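Local coordinates for protein glutathione synthetase-like effector 30 (Gpa-GSS30-apo) (Globodera pallida, PDB 5OET) that is a nematode effector that probably arose from a housekeeping glutathione synthetase, the ATP-dependent ligase that joins glycine to gamma-glutamylcysteine, at residues Q178-V186 and I377-W385. Numbering follows the deposited sequence.
Sequences QYVLKQVEV and IRKVQTKGW
K182 reaches from strand 179-188 to the chain just after helix 373-380, where its ammonium donates a hydrogen bond to a main-chain carbonyl, NZ to Q381 O at 2.9 Å. The donor stands 24° out of the carbonyl plane, and K379 O is also close to NZ, at 3.1 Å. Bends at chi2 and chi4 (-58°) turn the lysine chain up to these oxygens; on the way its CD passes T382 OG1 at 3.6 Å, the two side chains slanting across each other. One residue along, the strand backbone makes the second bond, Q183 N to V380 O at 2.8 Å, nearly straight (174° at the hydrogen) and in the carbonyl plane. V380 fits against the strand with both methyl branches: CG1 lies 3.9 Å from L181 CD2, the two side chains side by side and pointing the same way, while CG2 faces Q183 CB at 4.1 Å. The Q183 side chain, extended beyond CG, hydrogen-bonds through NE2 with Y169 OH on strand 160-173, and L181 also packs on helix 98-119. The contact thus joins an outer strand of the large mixed sheet to the loop leading into strand 384-386 of the small antiparallel sheet. With carbonyl oxygens gathered beside and just past the end of the helix, the lysine's positive charge probably strengthens this junction, with V380 supplying its apolar part.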
ATOM      1  N   GLN A 178      15.363 -36.501   8.792  1.00 81.04           N
ATOM      2  CA  GLN A 178      14.001 -35.947   8.820  1.00 78.71           C
ATOM      3  C   GLN A 178      13.987 -34.681   9.704  1.00 74.98           C
ATOM      4  O   GLN A 178      14.734 -34.593  10.701  1.00 73.80           O
ATOM      5  CB  GLN A 178      13.008 -37.016   9.339  1.00 80.98           C
ATOM      6  CG  GLN A 178      11.771 -37.236   8.462  1.00 82.70           C
ATOM      7  CD  GLN A 178      10.556 -36.387   8.834  1.00 82.90           C
ATOM      8  OE1 GLN A 178       9.624 -36.871   9.501  1.00 81.75           O
ATOM      9  NE2 GLN A 178      10.553 -35.120   8.390  1.00 79.87           N
ATOM     10  N   TYR A 179      13.163 -33.696   9.335  1.00 69.98           N
ATOM     11  CA  TYR A 179      13.127 -32.402  10.046  1.00 65.38           C
ATOM     12  C   TYR A 179      12.198 -32.415  11.262  1.00 61.49           C
ATOM     13  O   TYR A 179      11.111 -32.973  11.183  1.00 60.96           O
ATOM     14  CB  TYR A 179      12.735 -31.283   9.079  1.00 64.38           C
ATOM     15  CG  TYR A 179      13.721 -31.144   7.947  1.00 66.63           C
ATOM     16  CD1 TYR A 179      15.005 -30.657   8.183  1.00 67.53           C
ATOM     17  CD2 TYR A 179      13.386 -31.519   6.632  1.00 68.07           C
ATOM     18  CE1 TYR A 179      15.928 -30.540   7.150  1.00 68.93           C
ATOM     19  CE2 TYR A 179      14.303 -31.396   5.590  1.00 68.44           C
ATOM     20  CZ  TYR A 179      15.575 -30.912   5.863  1.00 69.45           C
ATOM     21  OH  TYR A 179      16.518 -30.779   4.874  1.00 72.16           O
ATOM     22  N   VAL A 180      12.646 -31.816  12.373  1.00 57.80           N
ATOM     23  CA  VAL A 180      11.791 -31.587  13.559  1.00 55.89           C
ATOM     24  C   VAL A 180      11.708 -30.100  13.950  1.00 53.27           C
ATOM     25  O   VAL A 180      12.656 -29.332  13.760  1.00 51.20           O
ATOM     26  CB  VAL A 180      12.216 -32.388  14.801  1.00 56.62           C
ATOM     27  CG1 VAL A 180      12.072 -33.874  14.539  1.00 58.47           C
ATOM     28  CG2 VAL A 180      13.618 -32.012  15.259  1.00 56.91           C
ATOM     29  N   LEU A 181      10.560 -29.720  14.504  1.00 51.78           N
ATOM     30  CA  LEU A 181      10.298 -28.345  14.895  1.00 50.23           C
ATOM     31  C   LEU A 181      11.076 -28.040  16.173  1.00 49.87           C
ATOM     32  O   LEU A 181      10.973 -28.794  17.155  1.00 50.33           O
ATOM     33  CB  LEU A 181       8.798 -28.138  15.128  1.00 50.03           C
ATOM     34  CG  LEU A 181       8.315 -26.688  15.335  1.00 49.24           C
ATOM     35  CD1 LEU A 181       8.458 -25.863  14.066  1.00 47.32           C
ATOM     36  CD2 LEU A 181       6.868 -26.666  15.821  1.00 49.70           C
ATOM     37  N   LYS A 182      11.854 -26.952  16.155  1.00 48.50           N
ATOM     38  CA  LYS A 182      12.569 -26.480  17.349  1.00 48.40           C
ATOM     39  C   LYS A 182      12.508 -24.959  17.510  1.00 47.12           C
ATOM     40  O   LYS A 182      12.773 -24.209  16.585  1.00 46.23           O
ATOM     41  CB  LYS A 182      14.012 -26.999  17.353  1.00 49.10           C
ATOM     42  CG  LYS A 182      14.096 -28.490  17.696  1.00 51.34           C
ATOM     43  CD  LYS A 182      15.175 -28.838  18.723  1.00 53.27           C
ATOM     44  CE  LYS A 182      14.964 -30.215  19.352  1.00 54.88           C
ATOM     45  NZ  LYS A 182      13.636 -30.341  20.028  1.00 54.24           N
ATOM     46  N   GLN A 183      12.163 -24.511  18.711  1.00 47.86           N
ATOM     47  CA  GLN A 183      11.894 -23.092  18.976  1.00 46.98           C
ATOM     48  C   GLN A 183      13.183 -22.274  19.144  1.00 47.38           C
ATOM     49  O   GLN A 183      14.031 -22.586  19.948  1.00 48.71           O
ATOM     50  CB  GLN A 183      11.023 -22.970  20.215  1.00 46.04           C
ATOM     51  CG  GLN A 183      10.440 -21.591  20.422  1.00 45.46           C
ATOM     52  CD  GLN A 183       9.623 -21.543  21.675  1.00 45.72           C
ATOM     53  OE1 GLN A 183      10.166 -21.496  22.774  1.00 46.01           O
ATOM     54  NE2 GLN A 183       8.299 -21.589  21.522  1.00 45.71           N
ATOM     55  N   VAL A 184      13.321 -21.215  18.379  1.00 49.52           N
ATOM     56  CA  VAL A 184      14.535 -20.405  18.388  1.00 52.59           C
ATOM     57  C   VAL A 184      14.461 -19.331  19.475  1.00 53.25           C
ATOM     58  O   VAL A 184      15.458 -19.054  20.117  1.00 53.92           O
ATOM     59  CB  VAL A 184      14.756 -19.751  17.001  1.00 53.26           C
ATOM     60  CG1 VAL A 184      16.024 -18.906  16.986  1.00 55.03           C
ATOM     61  CG2 VAL A 184      14.811 -20.823  15.923  1.00 53.50           C
ATOM     62  N   GLU A 185      13.281 -18.740  19.677  1.00 54.77           N
ATOM     63  CA  GLU A 185      13.117 -17.533  20.494  1.00 56.25           C
ATOM     64  C   GLU A 185      11.626 -17.272  20.774  1.00 54.58           C
ATOM     65  O   GLU A 185      10.754 -17.759  20.056  1.00 53.53           O
ATOM     66  CB  GLU A 185      13.755 -16.342  19.730  1.00 59.59           C
ATOM     67  CG  GLU A 185      13.554 -14.914  20.271  1.00 61.53           C
ATOM     68  CD  GLU A 185      14.224 -14.655  21.628  1.00 64.78           C
ATOM     69  OE1 GLU A 185      14.952 -13.639  21.777  1.00 66.40           O
ATOM     70  OE2 GLU A 185      14.010 -15.426  22.586  1.00 67.61           O
ATOM     71  N   VAL A 186      11.351 -16.540  21.850  1.00 54.03           N
ATOM     72  CA  VAL A 186      10.045 -15.898  22.076  1.00 53.82           C
ATOM     73  C   VAL A 186      10.231 -14.395  22.278  1.00 51.47           C
ATOM     74  O   VAL A 186      11.199 -13.951  22.883  1.00 51.23           O
ATOM     75  CB  VAL A 186       9.252 -16.491  23.262  1.00 55.52           C
ATOM     76  CG1 VAL A 186       8.663 -17.824  22.872  1.00 57.66           C
ATOM     77  CG2 VAL A 186      10.107 -16.661  24.512  1.00 57.32           C
ATOM     78  N   ILE A 377       4.928 -28.455  24.501  1.00 51.20           N
ATOM     79  CA  ILE A 377       6.023 -27.503  24.733  1.00 50.64           C
ATOM     80  C   ILE A 377       7.390 -28.192  24.841  1.00 51.88           C
ATOM     81  O   ILE A 377       8.350 -27.698  24.269  1.00 51.78           O
ATOM     82  CB  ILE A 377       5.790 -26.638  25.991  1.00 50.54           C
ATOM     83  CG1 ILE A 377       4.631 -25.680  25.748  1.00 50.50           C
ATOM     84  CG2 ILE A 377       7.028 -25.818  26.343  1.00 49.99           C
ATOM     85  CD1 ILE A 377       4.219 -24.885  26.967  1.00 50.60           C
ATOM     86  N   ARG A 378       7.486 -29.312  25.562  1.00 53.08           N
ATOM     87  CA  ARG A 378       8.760 -30.008  25.682  1.00 53.86           C
ATOM     88  C   ARG A 378       9.288 -30.464  24.338  1.00 53.80           C
ATOM     89  O   ARG A 378      10.488 -30.390  24.124  1.00 53.78           O
ATOM     90  CB  ARG A 378       8.688 -31.186  26.650  1.00 55.86           C
ATOM     91  CG  ARG A 378       8.460 -30.809  28.110  1.00 56.88           C
ATOM     92  CD  ARG A 378       9.606 -30.013  28.686  1.00 56.78           C
ATOM     93  NE  ARG A 378       9.548 -29.847  30.133  1.00 57.14           N
ATOM     94  CZ  ARG A 378      10.422 -29.129  30.844  1.00 57.09           C
ATOM     95  NH1 ARG A 378      11.433 -28.500  30.248  1.00 56.44           N
ATOM     96  NH2 ARG A 378      10.297 -29.039  32.168  1.00 57.64           N
ATOM     97  N   LYS A 379       8.409 -30.925  23.440  1.00 54.72           N
ATOM     98  CA  LYS A 379       8.810 -31.369  22.072  1.00 54.56           C
ATOM     99  C   LYS A 379       9.630 -30.334  21.270  1.00 53.03           C
ATOM    100  O   LYS A 379      10.552 -30.708  20.545  1.00 51.91           O
ATOM    101  CB  LYS A 379       7.586 -31.769  21.239  1.00 55.01           C
ATOM    102  CG  LYS A 379       7.304 -33.252  21.113  1.00 57.91           C
ATOM    103  CD  LYS A 379       5.843 -33.492  20.689  1.00 59.35           C
ATOM    104  CE  LYS A 379       5.614 -34.766  19.862  1.00 61.89           C
ATOM    105  NZ  LYS A 379       5.840 -36.041  20.622  1.00 64.48           N
ATOM    106  N   VAL A 380       9.289 -29.048  21.405  1.00 52.44           N
ATOM    107  CA  VAL A 380       9.959 -27.960  20.644  1.00 51.74           C
ATOM    108  C   VAL A 380      11.144 -27.280  21.356  1.00 52.02           C
ATOM    109  O   VAL A 380      11.824 -26.458  20.743  1.00 50.42           O
ATOM    110  CB  VAL A 380       8.953 -26.858  20.188  1.00 50.30           C
ATOM    111  CG1 VAL A 380       7.719 -27.483  19.542  1.00 50.40           C
ATOM    112  CG2 VAL A 380       8.531 -25.965  21.349  1.00 49.43           C
ATOM    113  N   GLN A 381      11.385 -27.604  22.627  1.00 54.20           N
ATOM    114  CA  GLN A 381      12.490 -27.007  23.401  1.00 55.46           C
ATOM    115  C   GLN A 381      13.838 -27.536  22.951  1.00 58.29           C
ATOM    116  O   GLN A 381      13.910 -28.596  22.347  1.00 61.04           O
ATOM    117  CB  GLN A 381      12.331 -27.278  24.900  1.00 55.53           C
ATOM    118  CG  GLN A 381      11.353 -26.353  25.608  1.00 54.17           C
ATOM    119  CD  GLN A 381      11.315 -26.582  27.109  1.00 54.93           C
ATOM    120  OE1 GLN A 381      11.522 -27.691  27.576  1.00 56.19           O
ATOM    121  NE2 GLN A 381      11.067 -25.521  27.872  1.00 54.85           N
ATOM    122  N   THR A 382      14.902 -26.794  23.244  1.00 61.26           N
ATOM    123  CA  THR A 382      16.268 -27.253  23.000  1.00 65.52           C
ATOM    124  C   THR A 382      17.008 -27.175  24.311  1.00 68.45           C
ATOM    125  O   THR A 382      17.231 -26.078  24.820  1.00 69.37           O
ATOM    126  CB  THR A 382      17.003 -26.387  21.954  1.00 65.90           C
ATOM    127  OG1 THR A 382      16.148 -26.151  20.830  1.00 65.80           O
ATOM    128  CG2 THR A 382      18.284 -27.076  21.484  1.00 67.32           C
ATOM    129  N   LYS A 383      17.397 -28.324  24.858  1.00 73.19           N
ATOM    130  CA  LYS A 383      18.039 -28.360  26.175  1.00 76.38           C
ATOM    131  C   LYS A 383      19.172 -27.334  26.177  1.00 74.48           C
ATOM    132  O   LYS A 383      20.002 -27.335  25.269  1.00 76.85           O
ATOM    133  CB  LYS A 383      18.590 -29.757  26.541  1.00 82.48           C
ATOM    134  CG  LYS A 383      17.605 -30.939  26.537  1.00 86.68           C
ATOM    135  CD  LYS A 383      16.438 -30.775  27.516  1.00 88.54           C
ATOM    136  CE  LYS A 383      15.091 -31.204  26.926  1.00 89.12           C
ATOM    137  NZ  LYS A 383      13.955 -30.670  27.739  1.00 88.27           N
ATOM    138  N   GLY A 384      19.163 -26.444  27.169  1.00 71.23           N
ATOM    139  CA  GLY A 384      20.200 -25.436  27.369  1.00 69.58           C
ATOM    140  C   GLY A 384      20.718 -25.454  28.804  1.00 68.75           C
ATOM    141  O   GLY A 384      19.944 -25.261  29.729  1.00 68.46           O
ATOM    142  N   TRP A 385      22.022 -25.678  28.984  1.00 68.73           N
ATOM    143  CA  TRP A 385      22.635 -25.880  30.311  1.00 69.71           C
ATOM    144  C   TRP A 385      23.399 -24.657  30.785  1.00 67.97           C
ATOM    145  O   TRP A 385      24.200 -24.094  30.043  1.00 66.92           O
ATOM    146  CB  TRP A 385      23.595 -27.065  30.299  1.00 72.16           C
ATOM    147  CG  TRP A 385      22.969 -28.324  29.838  1.00 73.44           C
ATOM    148  CD1 TRP A 385      22.305 -29.235  30.595  1.00 74.15           C
ATOM    149  CD2 TRP A 385      22.944 -28.812  28.503  1.00 73.58           C
ATOM    150  NE1 TRP A 385      21.871 -30.273  29.812  1.00 74.90           N
ATOM    151  CE2 TRP A 385      22.250 -30.038  28.521  1.00 74.32           C
ATOM    152  CE3 TRP A 385      23.439 -28.330  27.289  1.00 73.80           C
ATOM    153  CZ2 TRP A 385      22.037 -30.793  27.372  1.00 75.69           C
ATOM    154  CZ3 TRP A 385      23.232 -29.078  26.144  1.00 74.78           C
ATOM    155  CH2 TRP A 385      22.535 -30.301  26.193  1.00 75.53           C
TER